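Local structure of SecB-like chaperone Rv1957 (Mycobacterium tuberculosis, 5MTW) at residues S68-N82 with D100-Y114. The protein acts as a tetrameric SecB-like chaperone of a toxin-antitoxin system, preventing aggregation of the antitoxin HigA1, which it binds, and enabling neutralization of the toxin HigB1. Sequence-based numbering, arbitrary orientation.
Sequences SAFVVRISCHLRIQN and DVATADFEFAALFDY
Ile-80 O accepts two backbone bonds, from Val-101 N at 2.7 Å and from Ala-102 N at 3.3 Å; with both residues facing Ile-80, this is a classic beta bulge, and the pairing slips by one beyond it. There Gln-81 NE2 donates to Asp-100 OD1 (2.7 Å), meeting that oxygen nearly along its C-O axis, while Asp-100 OD2 forms a longer salt bridge with Arg-79 NH2. Elsewhere the strands pair regularly, their axes 163° apart. Arg-73 bends at chi3 to bring NH1 to the syn lone pair of Glu-107 OE2, 2.8 Å away. The acceptor lies in the guanidinium plane, although carboxylate and guanidinium planes stand 78° apart. Arg-73 NE turns to Asp-61 and Glu-107 OE1 to Arg-35, which continues the charge network over both flanking strands. On the opposite face, Phe-70 CG sits between its backbone N and carbonyl carbon (chi1 59°), which lays the ring over Phe-112 CB, 3.6 Å from Phe-70 CZ; the ring planes are almost parallel, yet displaced until they scarcely overlap. Cys-76 CB likewise lies over one face of Phe-106, 3.6 Å from Phe-106 CZ. Ile-74, Cys-76 and Phe-106 pack on helix 125-154; Val-71, Ala-109 and Leu-111, on the Arg-73 face, touch bound peptide, as does Ile-80. The pair forms the inner strands of the four-stranded antiparallel sheet of the SecB-like fold.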
loop_
_atom_site.group_PDB
_atom_site.type_symbol
_atom_site.label_atom_id
_atom_site.label_comp_id
_atom_site.label_asym_id
_atom_site.label_seq_id
_atom_site.Cartn_x
_atom_site.Cartn_y
_atom_site.Cartn_z
ATOM N N SER A 68 25.841 8.963 -15.802
ATOM C CA SER A 68 25.660 7.589 -16.185
ATOM C C SER A 68 24.412 7.076 -15.397
ATOM O O SER A 68 24.463 6.045 -14.746
ATOM C CB SER A 68 26.944 6.802 -15.866
ATOM O OG SER A 68 27.150 6.765 -14.476
ATOM N N ALA A 69 23.349 7.880 -15.364
ATOM C CA ALA A 69 22.088 7.471 -14.704
ATOM C C ALA A 69 20.956 7.784 -15.698
ATOM O O ALA A 69 21.046 8.739 -16.465
ATOM C CB ALA A 69 21.883 8.162 -13.371
ATOM N N PHE A 70 19.915 6.940 -15.688
ATOM C CA PHE A 70 18.705 7.234 -16.425
ATOM C C PHE A 70 17.432 6.873 -15.707
ATOM O O PHE A 70 17.395 6.004 -14.832
ATOM C CB PHE A 70 18.718 6.592 -17.794
ATOM C CG PHE A 70 18.860 5.102 -17.785
ATOM C CD1 PHE A 70 20.074 4.518 -17.629
ATOM C CD2 PHE A 70 17.746 4.289 -17.955
ATOM C CE1 PHE A 70 20.231 3.118 -17.625
ATOM C CE2 PHE A 70 17.888 2.902 -17.980
ATOM C CZ PHE A 70 19.128 2.329 -17.808
ATOM N N VAL A 71 16.359 7.493 -16.166
ATOM C CA VAL A 71 15.048 7.243 -15.562
ATOM C C VAL A 71 14.054 6.685 -16.559
ATOM O O VAL A 71 13.852 7.268 -17.617
ATOM C CB VAL A 71 14.464 8.574 -15.036
ATOM C CG1 VAL A 71 13.050 8.359 -14.429
ATOM C CG2 VAL A 71 15.380 9.115 -13.978
ATOM N N VAL A 72 13.437 5.570 -16.224
ATOM C CA VAL A 72 12.321 4.996 -17.002
ATOM C C VAL A 72 11.031 5.427 -16.366
ATOM O O VAL A 72 10.836 5.240 -15.124
ATOM C CB VAL A 72 12.366 3.449 -17.069
ATOM C CG1 VAL A 72 11.152 2.916 -17.857
ATOM C CG2 VAL A 72 13.666 3.064 -17.744
ATOM N N ARG A 73 10.148 6.025 -17.180
ATOM C CA ARG A 73 8.863 6.521 -16.720
ATOM C C ARG A 73 7.759 5.794 -17.488
ATOM O O ARG A 73 7.864 5.566 -18.722
ATOM C CB ARG A 73 8.704 8.062 -16.950
ATOM C CG ARG A 73 9.559 8.964 -16.136
ATOM C CD ARG A 73 9.185 10.439 -16.348
ATOM N NE ARG A 73 9.817 10.956 -17.552
ATOM C CZ ARG A 73 9.175 11.325 -18.669
ATOM N NH1 ARG A 73 7.840 11.293 -18.742
ATOM N NH2 ARG A 73 9.902 11.738 -19.720
ATOM N N ILE A 74 6.731 5.406 -16.769
ATOM C CA ILE A 74 5.496 4.923 -17.407
ATOM C C ILE A 74 4.322 5.745 -16.904
ATOM O O ILE A 74 4.064 5.825 -15.677
ATOM C CB ILE A 74 5.264 3.400 -17.218
ATOM C CG1 ILE A 74 6.497 2.676 -17.807
ATOM C CG2 ILE A 74 3.962 2.975 -17.910
ATOM C CD1 ILE A 74 6.548 1.223 -17.517
ATOM N N SER A 75 3.734 6.432 -17.877
ATOM C CA SER A 75 2.484 7.217 -17.730
ATOM C C SER A 75 1.276 6.290 -17.971
ATOM O O SER A 75 1.320 5.454 -18.884
ATOM C CB SER A 75 2.491 8.409 -18.727
ATOM O OG SER A 75 1.351 9.205 -18.530
ATOM N N CYS A 76 0.290 6.319 -17.074
ATOM C CA CYS A 76 -0.870 5.443 -17.157
ATOM C C CYS A 76 -2.177 6.258 -17.151
ATOM O O CYS A 76 -2.318 7.278 -16.393
ATOM C CB CYS A 76 -0.900 4.469 -15.999
ATOM S SG CYS A 76 0.638 3.599 -15.748
ATOM N N HIS A 77 -3.160 5.752 -17.882
ATOM C CA HIS A 77 -4.531 6.333 -17.884
ATOM C C HIS A 77 -5.531 5.160 -17.663
ATOM O O HIS A 77 -5.595 4.210 -18.435
ATOM C CB HIS A 77 -4.860 7.180 -19.152
ATOM C CG HIS A 77 -6.166 7.922 -18.996
ATOM N ND1 HIS A 77 -6.275 9.094 -18.272
ATOM C CD2 HIS A 77 -7.433 7.597 -19.360
ATOM C CE1 HIS A 77 -7.534 9.488 -18.243
ATOM N NE2 HIS A 77 -8.257 8.591 -18.888
ATOM N N LEU A 78 -6.187 5.188 -16.534
ATOM C CA LEU A 78 -7.141 4.192 -16.114
ATOM C C LEU A 78 -8.545 4.777 -16.182
ATOM O O LEU A 78 -8.866 5.882 -15.625
ATOM C CB LEU A 78 -6.832 3.738 -14.690
ATOM C CG LEU A 78 -7.887 2.841 -14.060
ATOM C CD1 LEU A 78 -7.800 1.516 -14.701
ATOM C CD2 LEU A 78 -7.737 2.704 -12.548
ATOM N N ARG A 79 -9.421 4.026 -16.817
ATOM C CA ARG A 79 -10.824 4.416 -16.939
ATOM C C ARG A 79 -11.609 3.197 -16.526
ATOM O O ARG A 79 -11.464 2.130 -17.113
ATOM C CB ARG A 79 -11.186 4.776 -18.385
ATOM C CG ARG A 79 -10.935 6.199 -18.825
ATOM C CD ARG A 79 -11.479 6.448 -20.274
ATOM N NE ARG A 79 -12.368 7.621 -20.413
ATOM C CZ ARG A 79 -12.001 8.911 -20.350
ATOM N NH1 ARG A 79 -10.767 9.256 -20.105
ATOM N NH2 ARG A 79 -12.882 9.875 -20.540
ATOM N N ILE A 80 -12.353 3.352 -15.456
ATOM C CA ILE A 80 -13.285 2.330 -14.963
ATOM C C ILE A 80 -14.702 2.726 -15.360
ATOM O O ILE A 80 -15.110 3.850 -15.151
ATOM C CB ILE A 80 -13.165 2.158 -13.443
ATOM C CG1 ILE A 80 -11.767 1.583 -13.130
ATOM C CG2 ILE A 80 -14.227 1.223 -12.903
ATOM C CD1 ILE A 80 -11.507 1.457 -11.661
ATOM N N GLN A 81 -15.420 1.759 -15.913
ATOM C CA GLN A 81 -16.684 2.003 -16.569
ATOM C C GLN A 81 -17.716 0.924 -16.275
ATOM O O GLN A 81 -17.380 -0.259 -16.249
ATOM C CB GLN A 81 -16.458 1.963 -18.060
ATOM C CG GLN A 81 -15.532 3.024 -18.599
ATOM C CD GLN A 81 -15.535 3.014 -20.098
ATOM O OE1 GLN A 81 -15.276 1.991 -20.681
ATOM N NE2 GLN A 81 -15.889 4.121 -20.717
ATOM N N ASN A 82 -18.953 1.388 -16.098
ATOM C CA ASN A 82 -20.237 0.578 -16.216
ATOM C C ASN A 82 -20.587 0.230 -17.677
ATOM O O ASN A 82 -20.670 1.095 -18.527
ATOM C CB ASN A 82 -21.454 1.350 -15.595
ATOM C CG ASN A 82 -21.343 1.481 -14.073
ATOM O OD1 ASN A 82 -20.721 0.631 -13.450
ATOM N ND2 ASN A 82 -21.891 2.563 -13.473
ATOM N N ASP A 100 -18.625 6.180 -17.459
ATOM C CA ASP A 100 -17.368 6.205 -16.662
ATOM C C ASP A 100 -17.691 6.316 -15.184
ATOM O O ASP A 100 -18.405 7.174 -14.771
ATOM C CB ASP A 100 -16.487 7.392 -17.037
ATOM C CG ASP A 100 -15.918 7.319 -18.453
ATOM O OD1 ASP A 100 -15.674 6.234 -18.978
ATOM O OD2 ASP A 100 -15.639 8.397 -19.013
ATOM N N VAL A 101 -17.115 5.437 -14.379
ATOM C CA VAL A 101 -17.331 5.417 -12.925
ATOM C C VAL A 101 -16.159 6.075 -12.136
ATOM O O VAL A 101 -16.357 6.672 -11.106
ATOM C CB VAL A 101 -17.393 3.951 -12.528
ATOM C CG1 VAL A 101 -17.162 3.766 -11.098
ATOM C CG2 VAL A 101 -18.730 3.358 -12.939
ATOM N N ALA A 102 -14.964 5.966 -12.684
ATOM C CA ALA A 102 -13.766 6.612 -12.148
ATOM C C ALA A 102 -12.688 6.655 -13.185
ATOM O O ALA A 102 -12.655 5.809 -14.076
ATOM C CB ALA A 102 -13.281 5.826 -11.006
ATOM N N THR A 103 -11.747 7.584 -13.005
ATOM C CA THR A 103 -10.658 7.771 -13.882
ATOM C C THR A 103 -9.417 8.169 -13.068
ATOM O O THR A 103 -9.502 8.807 -12.022
ATOM C CB THR A 103 -10.888 8.930 -14.935
ATOM O OG1 THR A 103 -11.070 10.151 -14.249
ATOM C CG2 THR A 103 -12.080 8.696 -15.702
ATOM N N ALA A 104 -8.299 7.706 -13.548
ATOM C CA ALA A 104 -7.016 8.048 -12.957
ATOM C C ALA A 104 -5.947 8.211 -13.992
ATOM O O ALA A 104 -5.828 7.405 -14.933
ATOM C CB ALA A 104 -6.612 6.957 -12.041
ATOM N N ASP A 105 -5.074 9.143 -13.720
ATOM C CA ASP A 105 -3.904 9.385 -14.554
ATOM C C ASP A 105 -2.715 9.555 -13.602
ATOM O O ASP A 105 -2.746 10.408 -12.707
ATOM C CB ASP A 105 -4.112 10.622 -15.432
ATOM C CG ASP A 105 -2.821 11.058 -16.162
ATOM O OD1 ASP A 105 -2.068 10.233 -16.809
ATOM O OD2 ASP A 105 -2.559 12.267 -16.095
ATOM N N PHE A 106 -1.764 8.652 -13.717
ATOM C CA PHE A 106 -0.617 8.669 -12.861
ATOM C C PHE A 106 0.662 8.247 -13.592
ATOM O O PHE A 106 0.612 7.585 -14.639
ATOM C CB PHE A 106 -0.913 7.803 -11.614
ATOM C CG PHE A 106 -1.178 6.365 -11.920
ATOM C CD1 PHE A 106 -2.430 5.945 -12.292
ATOM C CD2 PHE A 106 -0.172 5.464 -11.905
ATOM C CE1 PHE A 106 -2.714 4.582 -12.591
ATOM C CE2 PHE A 106 -0.383 4.118 -12.208
ATOM C CZ PHE A 106 -1.673 3.664 -12.541
ATOM N N GLU A 107 1.816 8.511 -12.990
ATOM C CA GLU A 107 3.045 8.123 -13.617
ATOM C C GLU A 107 4.128 7.692 -12.609
ATOM O O GLU A 107 4.268 8.349 -11.584
ATOM C CB GLU A 107 3.605 9.341 -14.368
ATOM C CG GLU A 107 4.801 9.023 -15.219
ATOM C CD GLU A 107 5.312 10.266 -15.973
ATOM O OE1 GLU A 107 4.969 11.390 -15.611
ATOM O OE2 GLU A 107 6.034 10.083 -16.982
ATOM N N PHE A 108 4.700 6.517 -12.837
ATOM C CA PHE A 108 5.747 5.966 -12.049
ATOM C C PHE A 108 7.111 6.175 -12.746
ATOM O O PHE A 108 7.229 6.261 -13.995
ATOM C CB PHE A 108 5.486 4.452 -11.763
ATOM C CG PHE A 108 4.576 4.214 -10.545
ATOM C CD1 PHE A 108 5.124 4.130 -9.272
ATOM C CD2 PHE A 108 3.171 4.112 -10.664
ATOM C CE1 PHE A 108 4.301 3.966 -8.121
ATOM C CE2 PHE A 108 2.359 3.947 -9.546
ATOM C CZ PHE A 108 2.931 3.796 -8.289
ATOM N N ALA A 109 8.148 6.228 -11.920
ATOM C CA ALA A 109 9.489 6.336 -12.363
ATOM C C ALA A 109 10.382 5.355 -11.685
ATOM O O ALA A 109 10.218 5.193 -10.483
ATOM C CB ALA A 109 10.030 7.665 -11.969
ATOM N N ALA A 110 11.278 4.764 -12.466
ATOM C CA ALA A 110 12.379 3.932 -12.044
ATOM C C ALA A 110 13.795 4.537 -12.432
ATOM O O ALA A 110 14.079 4.930 -13.590
ATOM C CB ALA A 110 12.196 2.493 -12.556
ATOM N N LEU A 111 14.662 4.579 -11.436
ATOM C CA LEU A 111 16.009 5.193 -11.529
ATOM C C LEU A 111 17.044 4.047 -11.699
ATOM O O LEU A 111 17.007 3.093 -10.952
ATOM C CB LEU A 111 16.325 5.922 -10.240
ATOM C CG LEU A 111 17.738 6.576 -10.128
ATOM C CD1 LEU A 111 17.949 7.539 -11.296
ATOM C CD2 LEU A 111 17.942 7.279 -8.804
ATOM N N PHE A 112 17.880 4.135 -12.723
ATOM C CA PHE A 112 18.901 3.169 -12.956
ATOM C C PHE A 112 20.202 3.918 -13.114
ATOM O O PHE A 112 20.221 5.088 -13.560
ATOM C CB PHE A 112 18.715 2.442 -14.277
ATOM C CG PHE A 112 17.456 1.654 -14.370
ATOM C CD1 PHE A 112 16.280 2.289 -14.680
ATOM C CD2 PHE A 112 17.451 0.282 -14.168
ATOM C CE1 PHE A 112 15.104 1.580 -14.807
ATOM C CE2 PHE A 112 16.307 -0.440 -14.315
ATOM C CZ PHE A 112 15.091 0.215 -14.593
ATOM N N ASP A 113 21.278 3.232 -12.825
ATOM C CA ASP A 113 22.533 3.742 -13.301
ATOM C C ASP A 113 23.374 2.591 -13.920
ATOM O O ASP A 113 22.944 1.395 -13.939
ATOM C CB ASP A 113 23.202 4.636 -12.272
ATOM C CG ASP A 113 23.429 3.954 -10.942
ATOM O OD1 ASP A 113 23.700 2.746 -10.938
ATOM O OD2 ASP A 113 23.363 4.667 -9.904
ATOM N N TYR A 114 24.482 2.971 -14.549
ATOM C CA TYR A 114 25.392 1.975 -15.158
ATOM C C TYR A 114 26.878 2.393 -15.094
ATOM O O TYR A 114 27.206 3.540 -14.820
ATOM C CB TYR A 114 24.985 1.736 -16.595
ATOM C CG TYR A 114 25.072 2.986 -17.435
ATOM C CD1 TYR A 114 26.291 3.382 -18.043
ATOM C CD2 TYR A 114 23.970 3.807 -17.587
ATOM C CE1 TYR A 114 26.371 4.553 -18.781
ATOM C CE2 TYR A 114 24.029 4.953 -18.339
ATOM C CZ TYR A 114 25.220 5.334 -18.912
ATOM O OH TYR A 114 25.198 6.447 -19.672
#